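Local coordinates for protein neurotoxin (Clostridium botulinum, PDB 2QN0) that probably cleaves neuronal SNARE proteins as the zinc-dependent light chain protease of botulinum neurotoxin type C1, which has dual substrate specificity, at residues A[166-171]-A[228-233]; A[181-186]-A[240-245]; A[246-251]-A[264-269]. All coordinates share one frame; numbering follows the deposited sequence.

Contact 1 (A[166-171]-A[228-233]). With ZN (zinc ion), chain B.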
loop_
_atom_site.group_PDB
_atom_site.type_symbol
_atom_site.label_atom_id
_atom_site.label_comp_id
_atom_site.label_asym_id
_atom_site.label_seq_id
_atom_site.Cartn_x
_atom_site.Cartn_y
_atom_site.Cartn_z
ATOM N N ILE A 166 9.888 10.652 -3.011
ATOM C CA ILE A 166 10.367 9.777 -1.945
ATOM C C ILE A 166 9.479 9.759 -0.706
ATOM O O ILE A 166 9.942 9.469 0.398
ATOM C CB ILE A 166 11.819 10.112 -1.533
ATOM C CG1 ILE A 166 11.941 11.585 -1.144
ATOM C CG2 ILE A 166 12.763 9.766 -2.675
ATOM C CD1 ILE A 166 13.320 11.965 -0.621
ATOM N N ASP A 167 8.198 10.062 -0.895
ATOM C CA ASP A 167 7.235 10.044 0.204
ATOM C C ASP A 167 6.043 9.177 -0.202
ATOM O O ASP A 167 4.955 9.682 -0.474
ATOM C CB ASP A 167 6.774 11.466 0.543
ATOM C CG ASP A 167 5.875 11.513 1.771
ATOM O OD1 ASP A 167 6.006 10.625 2.639
ATOM O OD2 ASP A 167 5.050 12.445 1.879
ATOM N N PRO A 168 6.249 7.852 -0.273
ATOM C CA PRO A 168 5.171 6.933 -0.651
ATOM C C PRO A 168 3.964 7.168 0.247
ATOM O O PRO A 168 4.113 7.460 1.436
ATOM C CB PRO A 168 5.805 5.556 -0.467
ATOM C CG PRO A 168 6.869 5.790 0.559
ATOM C CD PRO A 168 7.449 7.111 0.148
ATOM N N GLU A 169 2.770 7.042 -0.320
ATOM C CA GLU A 169 1.552 7.311 0.435
ATOM C C GLU A 169 0.365 6.448 0.019
ATOM O O GLU A 169 0.133 6.223 -1.168
ATOM C CB GLU A 169 1.225 8.800 0.270
ATOM C CG GLU A 169 -0.154 9.249 0.679
ATOM C CD GLU A 169 -0.265 10.763 0.686
ATOM O OE1 GLU A 169 0.498 11.424 -0.059
ATOM O OE2 GLU A 169 -1.115 11.294 1.428
ATOM N N THR A 170 -0.377 5.961 1.011
ATOM C CA THR A 170 -1.560 5.136 0.769
ATOM C C THR A 170 -2.756 5.900 1.320
ATOM O O THR A 170 -2.705 6.404 2.443
ATOM C CB THR A 170 -1.468 3.792 1.508
ATOM O OG1 THR A 170 -0.336 3.061 1.024
ATOM C CG2 THR A 170 -2.738 2.971 1.290
ATOM N N SER A 171 -3.831 5.978 0.545
ATOM C CA SER A 171 -5.010 6.716 0.984
ATOM C C SER A 171 -6.319 6.079 0.551
ATOM O O SER A 171 -6.354 5.280 -0.387
ATOM C CB SER A 171 -4.985 8.139 0.407
ATOM O OG SER A 171 -3.707 8.740 0.521
ATOM N N MET A 228 5.802 -3.323 0.543
ATOM C CA MET A 228 5.041 -4.109 1.514
ATOM C C MET A 228 4.566 -3.240 2.672
ATOM O O MET A 228 3.495 -3.475 3.227
ATOM C CB MET A 228 5.874 -5.280 2.035
ATOM C CG MET A 228 6.041 -6.398 1.004
ATOM S SD MET A 228 7.025 -7.781 1.589
ATOM C CE MET A 228 5.773 -8.781 2.390
ATOM N N HIS A 229 5.362 -2.238 3.036
ATOM C CA HIS A 229 4.970 -1.329 4.110
ATOM C C HIS A 229 3.643 -0.669 3.727
ATOM O O HIS A 229 2.717 -0.604 4.541
ATOM C CB HIS A 229 6.043 -0.257 4.326
ATOM C CG HIS A 229 5.637 0.819 5.286
ATOM N ND1 HIS A 229 6.109 0.880 6.580
ATOM C CD2 HIS A 229 4.798 1.872 5.141
ATOM C CE1 HIS A 229 5.581 1.926 7.190
ATOM N NE2 HIS A 229 4.782 2.544 6.339
ATOM N N GLU A 230 3.540 -0.186 2.488
ATOM C CA GLU A 230 2.300 0.446 2.045
ATOM C C GLU A 230 1.180 -0.587 1.929
ATOM O O GLU A 230 0.014 -0.273 2.174
ATOM C CB GLU A 230 2.489 1.161 0.695
ATOM C CG GLU A 230 3.460 2.353 0.719
ATOM C CD GLU A 230 3.174 3.354 1.836
ATOM O OE1 GLU A 230 1.994 3.714 2.052
ATOM O OE2 GLU A 230 4.141 3.797 2.490
ATOM N N LEU A 231 1.519 -1.819 1.555
ATOM C CA LEU A 231 0.497 -2.861 1.453
ATOM C C LEU A 231 -0.107 -3.115 2.840
ATOM O O LEU A 231 -1.249 -3.560 2.957
ATOM C CB LEU A 231 1.086 -4.158 0.880
ATOM C CG LEU A 231 1.539 -4.085 -0.591
ATOM C CD1 LEU A 231 2.084 -5.448 -1.025
ATOM C CD2 LEU A 231 0.363 -3.680 -1.484
ATOM N N ASN A 232 0.661 -2.834 3.891
ATOM C CA ASN A 232 0.138 -3.013 5.246
ATOM C C ASN A 232 -0.939 -1.967 5.508
ATOM O O ASN A 232 -1.953 -2.260 6.142
ATOM C CB ASN A 232 1.256 -2.903 6.285
ATOM C CG ASN A 232 2.209 -4.079 6.226
ATOM O OD1 ASN A 232 1.863 -5.139 5.702
ATOM N ND2 ASN A 232 3.405 -3.907 6.775
ATOM N N HIS A 233 -0.718 -0.740 5.044
ATOM C CA HIS A 233 -1.735 0.294 5.213
ATOM C C HIS A 233 -2.981 -0.162 4.456
ATOM O O HIS A 233 -4.105 0.002 4.933
ATOM C CB HIS A 233 -1.265 1.637 4.650
ATOM C CG HIS A 233 -0.236 2.318 5.495
ATOM N ND1 HIS A 233 -0.429 2.579 6.836
ATOM C CD2 HIS A 233 0.985 2.816 5.186
ATOM C CE1 HIS A 233 0.627 3.212 7.316
ATOM N NE2 HIS A 233 1.498 3.367 6.334
HETATM ZN ZN ZN B . 3.425 4.144 6.329
HETATM O O HOH W 1 0.770 6.001 3.693
HETATM O O HOH W 2 3.731 5.239 4.586
#

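Contact 2 (A[181-186]-A[240-245])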
loop_
_atom_site.group_PDB
_atom_site.type_symbol
_atom_site.label_atom_id
_atom_site.label_comp_id
_atom_site.label_asym_id
_atom_site.label_seq_id
_atom_site.Cartn_x
_atom_site.Cartn_y
_atom_site.Cartn_z
ATOM N N ALA A 181 -14.795 5.068 5.763
ATOM C CA ALA A 181 -15.192 3.679 5.937
ATOM C C ALA A 181 -14.019 2.766 6.306
ATOM O O ALA A 181 -14.214 1.735 6.941
ATOM C CB ALA A 181 -15.867 3.171 4.661
ATOM N N ALA A 182 -12.806 3.146 5.910
ATOM C CA ALA A 182 -11.614 2.350 6.211
ATOM C C ALA A 182 -11.325 2.285 7.708
ATOM O O ALA A 182 -10.573 1.424 8.165
ATOM C CB ALA A 182 -10.401 2.929 5.486
ATOM N N GLN A 183 -11.917 3.203 8.464
ATOM C CA GLN A 183 -11.714 3.263 9.912
ATOM C C GLN A 183 -12.936 2.731 10.654
ATOM O O GLN A 183 -12.981 2.763 11.887
ATOM C CB GLN A 183 -11.483 4.718 10.345
ATOM C CG GLN A 183 -10.386 5.440 9.579
ATOM C CD GLN A 183 -10.352 6.936 9.851
ATOM O OE1 GLN A 183 -11.272 7.500 10.450
ATOM N NE2 GLN A 183 -9.294 7.590 9.395
ATOM N N GLU A 184 -13.912 2.220 9.908
ATOM C CA GLU A 184 -15.157 1.758 10.516
ATOM C C GLU A 184 -15.628 0.348 10.160
ATOM O O GLU A 184 -16.827 0.116 10.000
ATOM C CB GLU A 184 -16.258 2.767 10.179
ATOM C CG GLU A 184 -16.002 4.163 10.737
ATOM C CD GLU A 184 -16.884 5.225 10.099
ATOM O OE1 GLU A 184 -17.992 4.886 9.636
ATOM O OE2 GLU A 184 -16.473 6.405 10.072
ATOM N N GLY A 185 -14.690 -0.587 10.046
ATOM C CA GLY A 185 -15.039 -1.963 9.731
ATOM C C GLY A 185 -15.349 -2.286 8.277
ATOM O O GLY A 185 -15.015 -3.370 7.798
ATOM N N PHE A 186 -15.988 -1.360 7.571
ATOM C CA PHE A 186 -16.341 -1.595 6.167
ATOM C C PHE A 186 -15.109 -1.821 5.302
ATOM O O PHE A 186 -15.025 -2.787 4.540
ATOM C CB PHE A 186 -17.072 -0.388 5.577
ATOM C CG PHE A 186 -18.304 0.016 6.329
ATOM C CD1 PHE A 186 -19.467 -0.740 6.246
ATOM C CD2 PHE A 186 -18.303 1.166 7.112
ATOM C CE1 PHE A 186 -20.618 -0.353 6.933
ATOM C CE2 PHE A 186 -19.447 1.560 7.802
ATOM C CZ PHE A 186 -20.606 0.797 7.710
ATOM N N GLY A 240 -10.989 -2.492 7.378
ATOM C CA GLY A 240 -11.648 -1.459 8.161
ATOM C C GLY A 240 -11.129 -1.209 9.562
ATOM O O GLY A 240 -11.902 -0.855 10.458
ATOM N N ILE A 241 -9.826 -1.373 9.758
ATOM C CA ILE A 241 -9.242 -1.146 11.073
ATOM C C ILE A 241 -8.193 -0.037 11.077
ATOM O O ILE A 241 -7.369 0.045 11.990
ATOM C CB ILE A 241 -8.609 -2.435 11.635
ATOM C CG1 ILE A 241 -7.479 -2.915 10.718
ATOM C CG2 ILE A 241 -9.679 -3.509 11.774
ATOM C CD1 ILE A 241 -6.603 -3.980 11.336
ATOM N N ALA A 242 -8.223 0.821 10.061
ATOM C CA ALA A 242 -7.268 1.925 9.983
ATOM C C ALA A 242 -7.457 2.868 11.170
ATOM O O ALA A 242 -8.585 3.123 11.596
ATOM C CB ALA A 242 -7.455 2.694 8.672
ATOM N N ILE A 243 -6.351 3.373 11.706
ATOM C CA ILE A 243 -6.402 4.302 12.836
ATOM C C ILE A 243 -6.369 5.719 12.275
ATOM O O ILE A 243 -5.544 6.028 11.416
ATOM C CB ILE A 243 -5.183 4.130 13.772
ATOM C CG1 ILE A 243 -5.055 2.669 14.215
ATOM C CG2 ILE A 243 -5.320 5.058 14.981
ATOM C CD1 ILE A 243 -6.203 2.170 15.049
ATOM N N PRO A 244 -7.269 6.600 12.745
ATOM C CA PRO A 244 -7.298 7.980 12.250
ATOM C C PRO A 244 -5.923 8.637 12.354
ATOM O O PRO A 244 -5.180 8.396 13.308
ATOM C CB PRO A 244 -8.336 8.646 13.151
ATOM C CG PRO A 244 -9.271 7.524 13.461
ATOM C CD PRO A 244 -8.321 6.388 13.756
ATOM N N ASN A 245 -5.590 9.471 11.374
ATOM C CA ASN A 245 -4.294 10.140 11.353
ATOM C C ASN A 245 -4.064 11.115 12.508
ATOM O O ASN A 245 -2.939 11.564 12.723
ATOM C CB ASN A 245 -4.092 10.863 10.017
ATOM C CG ASN A 245 -5.224 11.814 9.688
ATOM O OD1 ASN A 245 -5.576 12.683 10.487
ATOM N ND2 ASN A 245 -5.801 11.656 8.502
HETATM O O HOH W 3 -12.165 0.209 13.156
HETATM O O HOH W 4 -7.814 10.023 9.465
#

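Contact 3 (A[246-251]-A[264-269]). With ZN (zinc ion), chain B.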
loop_
_atom_site.group_PDB
_atom_site.type_symbol
_atom_site.label_atom_id
_atom_site.label_comp_id
_atom_site.label_asym_id
_atom_site.label_seq_id
_atom_site.Cartn_x
_atom_site.Cartn_y
_atom_site.Cartn_z
ATOM N N ASP A 246 -5.118 11.439 13.252
ATOM C CA ASP A 246 -4.983 12.360 14.380
ATOM C C ASP A 246 -4.482 11.655 15.640
ATOM O O ASP A 246 -4.249 12.295 16.666
ATOM C CB ASP A 246 -6.317 13.058 14.672
ATOM C CG ASP A 246 -7.457 12.081 14.880
ATOM O OD1 ASP A 246 -7.323 11.176 15.728
ATOM O OD2 ASP A 246 -8.494 12.222 14.198
ATOM N N GLN A 247 -4.331 10.337 15.560
ATOM C CA GLN A 247 -3.832 9.545 16.685
ATOM C C GLN A 247 -2.320 9.468 16.511
ATOM O O GLN A 247 -1.822 8.724 15.672
ATOM C CB GLN A 247 -4.451 8.148 16.657
ATOM C CG GLN A 247 -5.957 8.162 16.835
ATOM C CD GLN A 247 -6.370 8.821 18.140
ATOM O OE1 GLN A 247 -5.972 8.385 19.217
ATOM N NE2 GLN A 247 -7.167 9.875 18.046
ATOM N N THR A 248 -1.590 10.231 17.315
ATOM C CA THR A 248 -0.139 10.294 17.179
ATOM C C THR A 248 0.611 10.389 18.500
ATOM O O THR A 248 0.014 10.582 19.556
ATOM C CB THR A 248 0.251 11.550 16.387
ATOM O OG1 THR A 248 -0.162 12.707 17.130
ATOM C CG2 THR A 248 -0.442 11.581 15.036
ATOM N N ILE A 249 1.931 10.250 18.416
ATOM C CA ILE A 249 2.810 10.400 19.567
ATOM C C ILE A 249 3.915 11.350 19.101
ATOM O O ILE A 249 4.558 11.115 18.076
ATOM C CB ILE A 249 3.402 9.048 20.049
ATOM C CG1 ILE A 249 4.384 9.302 21.197
ATOM C CG2 ILE A 249 4.076 8.308 18.894
ATOM C CD1 ILE A 249 4.919 8.037 21.835
ATOM N N SER A 250 4.115 12.444 19.832
ATOM C CA SER A 250 5.127 13.428 19.453
ATOM C C SER A 250 6.530 12.859 19.587
ATOM O O SER A 250 6.945 12.437 20.668
ATOM C CB SER A 250 4.973 14.695 20.300
ATOM O OG SER A 250 3.767 15.358 19.961
ATOM N N SER A 251 7.259 12.859 18.472
ATOM C CA SER A 251 8.602 12.296 18.430
ATOM C C SER A 251 9.572 13.191 17.663
ATOM O O SER A 251 9.242 14.312 17.288
ATOM C CB SER A 251 8.559 10.928 17.739
ATOM O OG SER A 251 7.453 10.156 18.177
ATOM N N LYS A 264 4.970 14.305 14.402
ATOM C CA LYS A 264 3.849 13.615 15.030
ATOM C C LYS A 264 3.738 12.235 14.399
ATOM O O LYS A 264 3.168 12.083 13.316
ATOM C CB LYS A 264 2.548 14.393 14.818
ATOM C CG LYS A 264 2.497 15.719 15.566
ATOM C CD LYS A 264 1.142 16.388 15.411
ATOM C CE LYS A 264 1.082 17.679 16.214
ATOM N NZ LYS A 264 -0.244 18.350 16.103
ATOM N N LEU A 265 4.295 11.237 15.079
ATOM C CA LEU A 265 4.280 9.861 14.590
ATOM C C LEU A 265 2.886 9.252 14.698
ATOM O O LEU A 265 2.364 9.047 15.798
ATOM C CB LEU A 265 5.285 9.016 15.379
ATOM C CG LEU A 265 5.403 7.535 14.999
ATOM C CD1 LEU A 265 5.775 7.410 13.523
ATOM C CD2 LEU A 265 6.445 6.861 15.874
ATOM N N GLU A 266 2.285 8.964 13.550
ATOM C CA GLU A 266 0.947 8.384 13.521
ATOM C C GLU A 266 0.941 6.935 13.979
ATOM O O GLU A 266 1.860 6.168 13.676
ATOM C CB GLU A 266 0.367 8.462 12.108
ATOM C CG GLU A 266 0.358 9.853 11.512
ATOM C CD GLU A 266 -0.251 9.872 10.127
ATOM O OE1 GLU A 266 -0.027 8.905 9.371
ATOM O OE2 GLU A 266 -0.944 10.853 9.790
ATOM N N TYR A 267 -0.101 6.556 14.713
ATOM C CA TYR A 267 -0.212 5.188 15.185
ATOM C C TYR A 267 -0.349 4.249 13.986
ATOM O O TYR A 267 0.026 3.084 14.056
ATOM C CB TYR A 267 -1.409 5.054 16.132
ATOM C CG TYR A 267 -1.181 5.722 17.482
ATOM C CD1 TYR A 267 0.031 6.350 17.778
ATOM C CD2 TYR A 267 -2.168 5.701 18.469
ATOM C CE1 TYR A 267 0.258 6.937 19.025
ATOM C CE2 TYR A 267 -1.950 6.291 19.721
ATOM C CZ TYR A 267 -0.735 6.902 19.989
ATOM O OH TYR A 267 -0.506 7.464 21.225
ATOM N N ALA A 268 -0.881 4.771 12.886
ATOM C CA ALA A 268 -1.036 3.977 11.665
ATOM C C ALA A 268 0.346 3.544 11.167
ATOM O O ALA A 268 0.522 2.427 10.669
ATOM C CB ALA A 268 -1.745 4.799 10.596
ATOM N N GLU A 269 1.326 4.434 11.300
ATOM C CA GLU A 269 2.689 4.134 10.874
ATOM C C GLU A 269 3.317 3.110 11.810
ATOM O O GLU A 269 4.039 2.210 11.377
ATOM C CB GLU A 269 3.543 5.405 10.869
ATOM C CG GLU A 269 3.130 6.435 9.829
ATOM C CD GLU A 269 3.197 5.873 8.422
ATOM O OE1 GLU A 269 3.793 4.792 8.258
ATOM O OE2 GLU A 269 2.667 6.510 7.492
HETATM ZN ZN ZN B . 3.425 4.144 6.329
HETATM O O HOH W 5 -2.702 7.109 13.113
HETATM O O HOH W 2 3.731 5.239 4.586
#

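Contact 1 (A[166-171]-A[228-233])
Thr170 gives its hydroxyl proton to Glu230, with OG1 2.6 Å from OE1. The bond uses the anti lone pair of OE1, the one turned away from OE2. Thr170 carries OG1 beside its backbone N (chi1 -62°), and the threonine and glutamate side chains run antiparallel past one another. Water 1 accepts from Thr170 N and donates to Glu230 OE1, 3.1 Å from the water oxygen. OE1 thus accepts two bonds, one from the threonine hydroxyl and one from water 1.

Glu230 OE2 receives a bond from water 2, whose oxygen lies 2.6 Å away and is a zinc ligand. A bend at chi2 (-50°) sets the Glu230 carboxylate between Thr170 and water 2; Pro168 CB lies 3.8 Å from Glu230 OE2. One turn on, CB of Thr170 packs on CB of His233 at 3.8 Å.

His229 and His233 each bind zinc through NE2 at 2.1 Å, and Glu269 completes the protein ligands. His229 ND1 is hydrogen-bonded to Glu360 OE1. Strand 169-171, an outermost strand of the mixed sheet, runs nearly parallel to helix segment 228-233, at 17°. This is the HExxH zinc site of a metallopeptidase, with Glu230 probably the general base as in related enzymes.

Contact 2 (A[181-186]-A[240-245])
Ala242 and Gly185 supply the two direct backbone hydrogen bonds between these loops. Ala242 N donates to Ala182 O over 3.1 Å. Gly185 N donates to Gly240 O over 2.8 Å. The bonds run in opposite directions, so each loop both gives and receives.

Weaker C-H contacts add to them. Gly240 CA approaches Ala182 O at 3.1 Å, so this carbonyl meets both a peptide N-H and a glycine C-H. Gly240 ends helix 223-238 in a Schellman motif with positive phi. Its backbone fits closely against Gly185, which also has positive phi.

Two waters bridge the loops. Water 3 donates to Gln183 O and to Gly240 O, giving the glycine carbonyl a second partner. Water 4 accepts from Gln183 NE2, 2.8 Å from the water oxygen, and from Asn245 N.

The side chains meet mainly through Gln183. Its CG stands beside the backbone N (chi1 -53°), and the chain beyond is extended. CB passes Ala242 O at 3.5 Å, and the amide reaches Pro244. There OE1 lies 3.6 Å from CG of Pro244, while NE2 comes near the proline CA. The methyl groups make a loose apolar contact, 4.3 Å between Ala182 CB and Ala242 CB.

Both alanines also touch Asn237 on helix 223-238. Ile241 packs on Tyr351 and Leu354 of helix 344-357, and Phe186 on Ile300 of helix 283-304. The contact thus joins the loop between strands 169-171 and 190-193 to the exit of the zinc helix.

Contact 3 (A[246-251]-A[264-269])
Gln247 O is gripped by the backbone of the opposite segment. Tyr267 N donates to it over 2.9 Å in a nearly straight bond, with an angle of 165° at the hydrogen. Glu266 CA adds a C-H contact to the same oxygen. Water 5 lies beside it and accepts from Ala268 N.

The motif is a beta hairpin of strands 248-253 and 261-266 that leads directly into helix 267-273. Ile249 and Leu265 form an antiparallel hydrogen-bonded pair. Ile249 N donates to Leu265 O at 2.9 Å, and Leu265 N returns a bond to Ile249 O at 3.0 Å. Thr248 with Glu266 and Ser250 with Lys264 are the non-hydrogen-bonded pairs on either side.

The Ile249 and Leu265 side chains run together on one face of the hairpin. CG2 of Ile249 packs on CB of Leu265 at 3.8 Å, and Ile270 touches both residues. On the face of Thr248 and Glu266, the threonine methyl CG2 rests 4.0 Å from CG of the glutamate.

Tyr267 folds back over the first strand. Its CG stands beside the backbone N (chi1 -72°), which brings one ring face over Gln247 C and Thr248 N, both near its rim. CB of Ile249 meets the ring edge in plane, near CE1.

Glu266 occupies the N-cap position of the helix. In the first turn, Glu269 joins His229 and His233 at the metal. Glu269 OE1 binds zinc at 2.1 Å, while Glu269 OE2 stays farther off, 2.7 Å from the zinc.

In the fold
From the N terminus, the chain first lays down segment 166-171 and then the loop 181-186. Helix 223-238 follows and brings 228-233 back to the first segment, closing contact 1. The chain leaves that helix at 240-245 and closes contact 2 on 181-186. The segments of contacts 1 and 2 therefore alternate, and the two closures cross. Contact 3 comes later, in series with both, and closes the short hairpin loop. Contacts 1 and 3 meet at zinc and share water 2. Contact 2 touches contact 3 where Asn245 packs on Glu266. Together they tie the edge of the mixed sheet, the zinc helix and the hairpin with its following helix.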